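Local coordinates for protein ATP-dependent RNA helicase HrpB (Escherichia coli, PDB 6EUD) that hydrolyses ATP to ADP and phosphate as a DExH-box helicase-family NTPase that binds single-stranded RNA, at residues R422-A430 with L494-R502; L529-L540 with I551-L562. One frame throughout, in Å; residues are numbered along the deposited sequence.

Interactions 1 and 2 follow one another along the chain, their centres about 15 Å apart, and they meet where helix 491-498 runs on into strand 503-506. Arg502 of interaction 1 links the two: besides its part in that contact, its backbone O lies 2.9 Å from Ala537 N of interaction 2, a probable hydrogen bond. Phe499 CD2 also packs 3.7 Å from Pro538 CB, and Arg502 CD lies equally close to Leu540 CD1. Helix packing at residues 422-430 and 494-502 is thereby tied to the sheet of residues 529-540 and 551-562. Both contacts are structural, lying away from the predicted ATP site and the DEFH box.

Interaction 1 (R422-A430 with L494-R502); sequences RLAAMLVSA and LLAGAFADR. With EDO (1,2-ethanediol), chain C.
Helices 422-429 and 494-498 approach to 8.6 Å between axes with N-to-C directions 134° apart, and Arg422 lies opposite Ala498, CA to CA 5.1 Å. This is a close, roughly antiparallel helix-helix packing, made possible by small Ala498, whose CB rests 3.2 Å from Arg422 O. Phe499 first leaves helical geometry, and the chain beyond it, leading towards strand 503-506, curls around the end of the Arg422 side chain. Bent at chi3 (105°), that side chain brings NH2 to Asp501 OD2 in a 2.5 Å salt bridge; NH2 faces both carboxylate oxygens, the planes lie 16° apart, and the unusually short distance is doubtful in detail. Arg422 NE adds a weak hydrogen bond to Ala498 O, while the Arg502 guanidinium stacks on one face, centres 3.8 Å apart. The Asp501 carboxylate, beside the stacked pair, probably balances part of its positive charge, and accepts a bond from a 1,2-ethanediol, probably from the crystallisation liquor. Flexible Met426 fits between apolar neighbours, its CG 3.8 Å from Leu494 CB and its SD reaching Leu495 CD2. Leu423 CD2 touches the Phe499 ring at its edge, 3.7 Å from CZ. A water donates to both Ser429 OG and Leu494 O, while Ser429 OG donates to Met426 O. Helix 433-447 packs on Leu423 and Met426, helix 409-417 on Ala424 and Leu427, and Ile536 and Pro538 of strand 534-542 cover Phe499.

Interaction 2 (L529-L540 with I551-L562); sequences LSRHEWLIAPLL and ILLALLVDIDEL
Antiparallel backbone pairing joins Ile536 to Leu555 through two hydrogen bonds, Ile536 N to Leu555 O at 2.8 Å and Leu555 N to Ile536 O at 2.9 Å. Val557 N continues the ladder to Trp534 O, and a water bridges Trp534 N and Val557 O. Strands 534-542 and 548-552 form a beta hairpin; after a corner at Leu553, strand 554-556 pairs again with 534-542. Beta bulges shift the register by one residue between Ile536 and Leu539, where Pro538 has no amide proton to donate, and between Leu539 and Leu540, where Leu539 O receives Leu552 N at 2.9 Å and, weakly, Leu553 N. The Asp558 carboxylate N-caps helix 559-565, accepting the early amide N-H groups of Glu561 and, weakly, Asp560. Two CH-pi contacts cover aromatic faces: Ile559 CB lies 3.5 Å from the centroid of the Trp534 five-membered ring, 9° off its normal, and Leu556 CD2 sits 4.0 Å from the His532 centroid. Ile559 CG1, anti to the backbone N (chi1 -170°), runs over the indole, a branched chain suiting this broad face. Among apolar pairs, Leu529 CD1 meets Ala554 CB, Ala537 and Ala554 touch, and the side chains of Ile536 and Val557 cross at about a right angle, CG1 to CG1 3.7 Å. Strand 503-506 pairs along the other edge of strand 534-542, helix 491-498 packs on Ile536, Leu555 and Val557, and helix 433-447 on Pro538 and Leu553.

Interaction 1 (R422-A430 with L494-R502)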
loop_
_atom_site.group_PDB
_atom_site.type_symbol
_atom_site.label_atom_id
_atom_site.label_comp_id
_atom_site.label_asym_id
_atom_site.label_seq_id
_atom_site.Cartn_x
_atom_site.Cartn_y
_atom_site.Cartn_z
ATOM N N ARG A 422 9.098 -4.448 13.180
ATOM C CA ARG A 422 10.417 -3.850 13.367
ATOM C C ARG A 422 10.793 -3.863 14.861
ATOM O O ARG A 422 11.896 -4.235 15.224
ATOM C CB ARG A 422 10.452 -2.422 12.791
ATOM C CG ARG A 422 10.224 -2.364 11.263
ATOM C CD ARG A 422 10.074 -0.916 10.699
ATOM N NE ARG A 422 11.281 -0.519 10.001
ATOM C CZ ARG A 422 11.375 -0.240 8.712
ATOM N NH1 ARG A 422 10.315 -0.247 7.925
ATOM N NH2 ARG A 422 12.551 0.081 8.218
ATOM N N LEU A 423 9.865 -3.493 15.729
ATOM C CA LEU A 423 10.146 -3.486 17.157
ATOM C C LEU A 423 10.296 -4.914 17.723
ATOM O O LEU A 423 11.147 -5.173 18.578
ATOM C CB LEU A 423 9.047 -2.725 17.902
ATOM C CG LEU A 423 8.875 -1.222 17.567
ATOM C CD1 LEU A 423 7.897 -0.533 18.539
ATOM C CD2 LEU A 423 10.219 -0.468 17.503
ATOM N N ALA A 424 9.471 -5.836 17.239
ATOM C CA ALA A 424 9.554 -7.239 17.635
ATOM C C ALA A 424 10.900 -7.832 17.234
ATOM O O ALA A 424 11.498 -8.578 18.004
ATOM C CB ALA A 424 8.422 -8.046 17.012
ATOM N N ALA A 425 11.348 -7.500 16.021
ATOM C CA ALA A 425 12.631 -7.936 15.490
ATOM C C ALA A 425 13.769 -7.466 16.400
ATOM O O ALA A 425 14.691 -8.226 16.721
ATOM C CB ALA A 425 12.825 -7.402 14.072
ATOM N N MET A 426 13.688 -6.212 16.826
ATOM C CA MET A 426 14.686 -5.649 17.716
ATOM C C MET A 426 14.763 -6.441 19.027
ATOM O O MET A 426 15.840 -6.827 19.464
ATOM C CB MET A 426 14.370 -4.181 17.982
ATOM C CG MET A 426 15.415 -3.424 18.791
ATOM S SD MET A 426 14.938 -1.672 18.875
ATOM C CE MET A 426 13.322 -1.845 19.648
ATOM N N LEU A 427 13.613 -6.700 19.631
ATOM C CA LEU A 427 13.548 -7.413 20.888
ATOM C C LEU A 427 14.157 -8.814 20.794
ATOM O O LEU A 427 14.959 -9.209 21.643
ATOM C CB LEU A 427 12.098 -7.495 21.362
ATOM C CG LEU A 427 11.620 -6.193 22.002
ATOM C CD1 LEU A 427 10.097 -6.127 22.032
ATOM C CD2 LEU A 427 12.209 -6.055 23.405
ATOM N N VAL A 428 13.775 -9.537 19.741
ATOM C CA VAL A 428 14.178 -10.921 19.521
ATOM C C VAL A 428 15.666 -11.008 19.149
ATOM O O VAL A 428 16.303 -12.027 19.346
ATOM C CB VAL A 428 13.254 -11.580 18.420
ATOM C CG1 VAL A 428 13.748 -12.925 17.969
ATOM C CG2 VAL A 428 11.844 -11.757 18.947
ATOM N N SER A 429 16.234 -9.924 18.642
ATOM C CA SER A 429 17.656 -9.915 18.280
ATOM C C SER A 429 18.579 -9.649 19.492
ATOM O O SER A 429 19.802 -9.788 19.393
ATOM C CB SER A 429 17.921 -8.869 17.181
ATOM O OG SER A 429 17.888 -7.539 17.690
ATOM N N ALA A 430 17.999 -9.255 20.621
ATOM C CA ALA A 430 18.771 -9.090 21.845
ATOM C C ALA A 430 19.462 -10.412 22.212
ATOM O O ALA A 430 18.823 -11.460 22.250
ATOM C CB ALA A 430 17.872 -8.608 22.981
ATOM N N LEU A 494 21.103 -2.681 18.367
ATOM C CA LEU A 494 19.696 -3.111 18.341
ATOM C C LEU A 494 18.866 -2.347 17.303
ATOM O O LEU A 494 18.085 -2.932 16.545
ATOM C CB LEU A 494 19.077 -2.933 19.725
ATOM C CG LEU A 494 19.638 -3.867 20.801
ATOM C CD1 LEU A 494 19.237 -3.350 22.157
ATOM C CD2 LEU A 494 19.119 -5.277 20.598
ATOM N N LEU A 495 19.035 -1.035 17.277
ATOM C CA LEU A 495 18.374 -0.207 16.291
ATOM C C LEU A 495 18.831 -0.514 14.872
ATOM O O LEU A 495 18.014 -0.607 13.953
ATOM C CB LEU A 495 18.632 1.267 16.571
ATOM C CG LEU A 495 17.726 2.053 17.502
ATOM C CD1 LEU A 495 17.996 3.545 17.274
ATOM C CD2 LEU A 495 16.254 1.715 17.293
ATOM N N ALA A 496 20.146 -0.636 14.709
ATOM C CA ALA A 496 20.768 -0.918 13.417
ATOM C C ALA A 496 20.101 -2.090 12.699
ATOM O O ALA A 496 19.902 -2.031 11.495
ATOM C CB ALA A 496 22.266 -1.198 13.591
ATOM N N GLY A 497 19.749 -3.139 13.440
ATOM C CA GLY A 497 19.114 -4.302 12.851
ATOM C C GLY A 497 17.720 -4.012 12.316
ATOM O O GLY A 497 17.411 -4.321 11.162
ATOM N N ALA A 498 16.890 -3.384 13.147
ATOM C CA ALA A 498 15.487 -3.194 12.820
ATOM C C ALA A 498 15.209 -1.921 12.011
ATOM O O ALA A 498 14.129 -1.774 11.452
ATOM C CB ALA A 498 14.662 -3.188 14.096
ATOM N N PHE A 499 16.167 -1.002 11.956
ATOM C CA PHE A 499 15.981 0.239 11.211
ATOM C C PHE A 499 17.168 0.564 10.317
ATOM O O PHE A 499 17.523 1.730 10.162
ATOM C CB PHE A 499 15.734 1.394 12.173
ATOM C CG PHE A 499 14.550 1.186 13.072
ATOM C CD1 PHE A 499 14.691 0.548 14.296
ATOM C CD2 PHE A 499 13.289 1.605 12.682
ATOM C CE1 PHE A 499 13.594 0.359 15.114
ATOM C CE2 PHE A 499 12.181 1.411 13.499
ATOM C CZ PHE A 499 12.333 0.797 14.714
ATOM N N ALA A 500 17.785 -0.463 9.734
ATOM C CA ALA A 500 18.967 -0.279 8.882
ATOM C C ALA A 500 18.727 0.694 7.715
ATOM O O ALA A 500 19.605 1.473 7.357
ATOM C CB ALA A 500 19.427 -1.613 8.353
ATOM N N ASP A 501 17.537 0.632 7.123
ATOM C CA ASP A 501 17.150 1.516 6.029
ATOM C C ASP A 501 16.972 2.965 6.492
ATOM O O ASP A 501 16.801 3.868 5.663
ATOM C CB ASP A 501 15.848 1.024 5.397
ATOM C CG ASP A 501 14.746 0.826 6.428
ATOM O OD1 ASP A 501 15.069 0.450 7.568
ATOM O OD2 ASP A 501 13.558 1.033 6.124
ATOM N N ARG A 502 16.983 3.185 7.809
ATOM C CA ARG A 502 16.796 4.537 8.325
ATOM C C ARG A 502 18.046 5.070 9.004
ATOM O O ARG A 502 17.984 6.059 9.722
ATOM C CB ARG A 502 15.612 4.582 9.281
ATOM C CG ARG A 502 14.342 4.155 8.608
ATOM C CD ARG A 502 13.166 4.197 9.544
ATOM N NE ARG A 502 11.973 3.697 8.875
ATOM C CZ ARG A 502 10.827 3.466 9.498
ATOM N NH1 ARG A 502 10.723 3.675 10.808
ATOM N NH2 ARG A 502 9.790 3.020 8.814
HETATM C C1 EDO C . 13.731 -1.557 3.118
HETATM O O1 EDO C . 12.418 -2.050 3.029
HETATM C C2 EDO C . 13.805 -0.134 2.543
HETATM O O2 EDO C . 12.974 0.786 3.279
HETATM O O HOH W 1 17.998 -5.598 15.757
#

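Interaction 2 (L529-L540 with I551-L562)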
loop_
_atom_site.group_PDB
_atom_site.type_symbol
_atom_site.label_atom_id
_atom_site.label_comp_id
_atom_site.label_asym_id
_atom_site.label_seq_id
_atom_site.Cartn_x
_atom_site.Cartn_y
_atom_site.Cartn_z
ATOM N N LEU A 529 21.518 16.948 17.568
ATOM C CA LEU A 529 21.893 15.789 16.764
ATOM C C LEU A 529 22.459 16.171 15.393
ATOM O O LEU A 529 23.295 15.455 14.843
ATOM C CB LEU A 529 20.705 14.841 16.580
ATOM C CG LEU A 529 20.353 13.974 17.783
ATOM C CD1 LEU A 529 19.250 12.996 17.409
ATOM C CD2 LEU A 529 21.593 13.255 18.316
ATOM N N SER A 530 22.019 17.301 14.845
ATOM C CA SER A 530 22.510 17.749 13.536
ATOM C C SER A 530 23.942 18.295 13.622
ATOM O O SER A 530 24.486 18.805 12.641
ATOM C CB SER A 530 21.564 18.790 12.926
ATOM O OG SER A 530 21.394 19.904 13.778
ATOM N N ARG A 531 24.551 18.164 14.800
ATOM C CA ARG A 531 25.980 18.387 14.957
ATOM C C ARG A 531 26.764 17.127 14.572
ATOM O O ARG A 531 27.995 17.143 14.531
ATOM C CB ARG A 531 26.322 18.793 16.402
ATOM C CG ARG A 531 25.529 19.978 16.971
ATOM C CD ARG A 531 26.016 21.325 16.456
ATOM N NE ARG A 531 25.582 21.577 15.083
ATOM C CZ ARG A 531 24.372 22.020 14.750
ATOM N NH1 ARG A 531 23.463 22.251 15.692
ATOM N NH2 ARG A 531 24.068 22.226 13.474
ATOM N N HIS A 532 26.055 16.033 14.291
ATOM C CA HIS A 532 26.718 14.766 14.008
ATOM C C HIS A 532 26.439 14.257 12.609
ATOM O O HIS A 532 25.384 14.527 12.031
ATOM C CB HIS A 532 26.301 13.714 15.033
ATOM C CG HIS A 532 26.626 14.096 16.439
ATOM N ND1 HIS A 532 27.871 13.895 16.995
ATOM C CD2 HIS A 532 25.875 14.692 17.396
ATOM C CE1 HIS A 532 27.868 14.339 18.240
ATOM N NE2 HIS A 532 26.670 14.828 18.507
ATOM N N GLU A 533 27.383 13.489 12.077
ATOM C CA GLU A 533 27.293 13.017 10.702
ATOM C C GLU A 533 26.481 11.738 10.519
ATOM O O GLU A 533 25.816 11.552 9.485
ATOM C CB GLU A 533 28.689 12.792 10.142
ATOM C CG GLU A 533 28.685 12.355 8.701
ATOM C CD GLU A 533 30.075 12.173 8.177
ATOM O OE1 GLU A 533 31.016 12.458 8.953
ATOM O OE2 GLU A 533 30.228 11.746 7.009
ATOM N N TRP A 534 26.538 10.841 11.491
ATOM C CA TRP A 534 25.814 9.579 11.344
ATOM C C TRP A 534 24.770 9.353 12.428
ATOM O O TRP A 534 25.079 9.418 13.618
ATOM C CB TRP A 534 26.792 8.417 11.324
ATOM C CG TRP A 534 27.540 8.335 10.067
ATOM C CD1 TRP A 534 28.720 8.948 9.782
ATOM C CD2 TRP A 534 27.175 7.589 8.899
ATOM N NE1 TRP A 534 29.114 8.632 8.504
ATOM C CE2 TRP A 534 28.183 7.797 7.941
ATOM C CE3 TRP A 534 26.096 6.762 8.574
ATOM C CZ2 TRP A 534 28.150 7.209 6.679
ATOM C CZ3 TRP A 534 26.063 6.177 7.313
ATOM C CH2 TRP A 534 27.084 6.406 6.382
ATOM N N LEU A 535 23.537 9.087 12.004
ATOM C CA LEU A 535 22.437 8.826 12.925
ATOM C C LEU A 535 21.683 7.565 12.544
ATOM O O LEU A 535 21.859 7.033 11.456
ATOM C CB LEU A 535 21.454 9.994 12.952
ATOM C CG LEU A 535 22.003 11.401 13.177
ATOM C CD1 LEU A 535 20.894 12.432 12.943
ATOM C CD2 LEU A 535 22.617 11.525 14.583
ATOM N N ILE A 536 20.848 7.082 13.458
ATOM C CA ILE A 536 19.802 6.129 13.099
ATOM C C ILE A 536 18.501 6.822 13.449
ATOM O O ILE A 536 18.323 7.227 14.594
ATOM C CB ILE A 536 19.903 4.788 13.858
ATOM C CG1 ILE A 536 21.307 4.196 13.748
ATOM C CG2 ILE A 536 18.894 3.814 13.282
ATOM C CD1 ILE A 536 21.453 2.895 14.435
ATOM N N ALA A 537 17.614 6.999 12.479
ATOM C CA ALA A 537 16.375 7.732 12.723
ATOM C C ALA A 537 15.158 6.837 12.574
ATOM O O ALA A 537 14.549 6.787 11.507
ATOM C CB ALA A 537 16.264 8.928 11.784
ATOM N N PRO A 538 14.789 6.133 13.652
ATOM C CA PRO A 538 13.642 5.227 13.561
ATOM C C PRO A 538 12.304 5.946 13.341
ATOM O O PRO A 538 11.447 5.405 12.649
ATOM C CB PRO A 538 13.671 4.491 14.913
ATOM C CG PRO A 538 14.448 5.333 15.800
ATOM C CD PRO A 538 15.472 6.014 14.952
ATOM N N LEU A 539 12.136 7.136 13.904
ATOM C CA LEU A 539 10.867 7.852 13.785
ATOM C C LEU A 539 10.956 9.057 12.834
ATOM O O LEU A 539 11.715 10.006 13.067
ATOM C CB LEU A 539 10.395 8.303 15.167
ATOM C CG LEU A 539 8.900 8.531 15.346
ATOM C CD1 LEU A 539 8.132 7.290 14.956
ATOM C CD2 LEU A 539 8.621 8.904 16.777
ATOM N N LEU A 540 10.154 9.010 11.774
ATOM C CA LEU A 540 10.226 9.975 10.679
ATOM C C LEU A 540 8.867 10.481 10.230
ATOM O O LEU A 540 7.958 9.683 9.964
ATOM C CB LEU A 540 10.923 9.351 9.472
ATOM C CG LEU A 540 12.371 8.935 9.643
ATOM C CD1 LEU A 540 12.700 7.764 8.740
ATOM C CD2 LEU A 540 13.253 10.123 9.340
ATOM N N ILE A 551 13.050 14.326 10.766
ATOM C CA ILE A 551 13.512 13.390 11.776
ATOM C C ILE A 551 12.911 13.762 13.124
ATOM O O ILE A 551 13.114 14.871 13.601
ATOM C CB ILE A 551 15.049 13.377 11.839
ATOM C CG1 ILE A 551 15.611 12.858 10.509
ATOM C CG2 ILE A 551 15.536 12.530 12.993
ATOM C CD1 ILE A 551 17.112 13.002 10.385
ATOM N N LEU A 552 12.157 12.836 13.720
ATOM C CA LEU A 552 11.448 13.103 14.972
ATOM C C LEU A 552 12.193 12.528 16.170
ATOM O O LEU A 552 12.327 13.196 17.195
ATOM C CB LEU A 552 10.030 12.536 14.920
ATOM C CG LEU A 552 9.079 13.015 13.821
ATOM C CD1 LEU A 552 7.762 12.291 13.957
ATOM C CD2 LEU A 552 8.868 14.538 13.880
ATOM N N LEU A 553 12.656 11.281 16.041
ATOM C CA LEU A 553 13.488 10.638 17.064
ATOM C C LEU A 553 14.675 9.956 16.412
ATOM O O LEU A 553 14.513 9.161 15.476
ATOM C CB LEU A 553 12.690 9.616 17.878
ATOM C CG LEU A 553 11.857 10.137 19.043
ATOM C CD1 LEU A 553 11.166 8.961 19.723
ATOM C CD2 LEU A 553 12.714 10.930 20.014
ATOM N N ALA A 554 15.872 10.262 16.896
ATOM C CA ALA A 554 17.074 9.682 16.300
ATOM C C ALA A 554 18.148 9.463 17.340
ATOM O O ALA A 554 18.130 10.063 18.426
ATOM C CB ALA A 554 17.608 10.560 15.178
ATOM N N LEU A 555 19.088 8.602 16.982
ATOM C CA LEU A 555 20.208 8.275 17.848
ATOM C C LEU A 555 21.492 8.555 17.087
ATOM O O LEU A 555 21.573 8.285 15.876
ATOM C CB LEU A 555 20.148 6.808 18.295
ATOM C CG LEU A 555 21.096 6.471 19.450
ATOM C CD1 LEU A 555 20.504 6.944 20.777
ATOM C CD2 LEU A 555 21.442 4.986 19.480
ATOM N N LEU A 556 22.479 9.115 17.781
ATOM C CA LEU A 556 23.771 9.366 17.167
ATOM C C LEU A 556 24.615 8.117 17.283
ATOM O O LEU A 556 24.617 7.444 18.310
ATOM C CB LEU A 556 24.478 10.570 17.801
ATOM C CG LEU A 556 25.174 10.456 19.153
ATOM C CD1 LEU A 556 26.636 10.070 19.001
ATOM C CD2 LEU A 556 25.056 11.783 19.912
ATOM N N VAL A 557 25.311 7.797 16.203
ATOM C CA VAL A 557 26.146 6.614 16.142
ATOM C C VAL A 557 27.520 6.973 15.602
ATOM O O VAL A 557 27.654 7.795 14.696
ATOM C CB VAL A 557 25.518 5.522 15.258
ATOM C CG1 VAL A 557 24.209 5.048 15.858
ATOM C CG2 VAL A 557 25.290 6.036 13.860
ATOM N N ASP A 558 28.548 6.379 16.187
ATOM C CA ASP A 558 29.859 6.407 15.572
ATOM C C ASP A 558 29.844 5.318 14.502
ATOM O O ASP A 558 29.717 4.131 14.811
ATOM C CB ASP A 558 30.958 6.190 16.613
ATOM C CG ASP A 558 32.348 6.318 16.027
ATOM O OD1 ASP A 558 33.001 7.364 16.253
ATOM O OD2 ASP A 558 32.789 5.371 15.345
ATOM N N ILE A 559 29.935 5.725 13.243
ATOM C CA ILE A 559 29.684 4.801 12.151
ATOM C C ILE A 559 30.734 3.710 12.103
ATOM O O ILE A 559 30.446 2.589 11.683
ATOM C CB ILE A 559 29.620 5.534 10.777
ATOM C CG1 ILE A 559 29.102 4.598 9.680
ATOM C CG2 ILE A 559 30.974 6.156 10.410
ATOM C CD1 ILE A 559 27.757 3.999 9.969
ATOM N N ASP A 560 31.940 4.031 12.556
ATOM C CA ASP A 560 33.046 3.079 12.538
ATOM C C ASP A 560 32.798 1.930 13.514
ATOM O O ASP A 560 33.076 0.768 13.202
ATOM C CB ASP A 560 34.360 3.790 12.861
ATOM C CG ASP A 560 34.725 4.833 11.819
ATOM O OD1 ASP A 560 35.092 4.442 10.686
ATOM O OD2 ASP A 560 34.627 6.040 12.130
ATOM N N GLU A 561 32.273 2.264 14.688
ATOM C CA GLU A 561 31.873 1.261 15.656
ATOM C C GLU A 561 30.751 0.408 15.120
ATOM O O GLU A 561 30.766 -0.810 15.260
ATOM C CB GLU A 561 31.411 1.917 16.940
ATOM C CG GLU A 561 32.204 3.102 17.298
ATOM C CD GLU A 561 32.307 3.276 18.780
ATOM O OE1 GLU A 561 31.375 2.845 19.492
ATOM O OE2 GLU A 561 33.311 3.860 19.226
ATOM N N LEU A 562 29.763 1.063 14.523
ATOM C CA LEU A 562 28.544 0.386 14.109
ATOM C C LEU A 562 28.827 -0.622 13.018
ATOM O O LEU A 562 28.357 -1.758 13.069
ATOM C CB LEU A 562 27.500 1.395 13.636
ATOM C CG LEU A 562 26.083 0.847 13.470
ATOM C CD1 LEU A 562 25.575 0.258 14.784
ATOM C CD2 LEU A 562 25.155 1.939 12.962
HETATM O O HOH W 2 28.289 10.292 13.385
#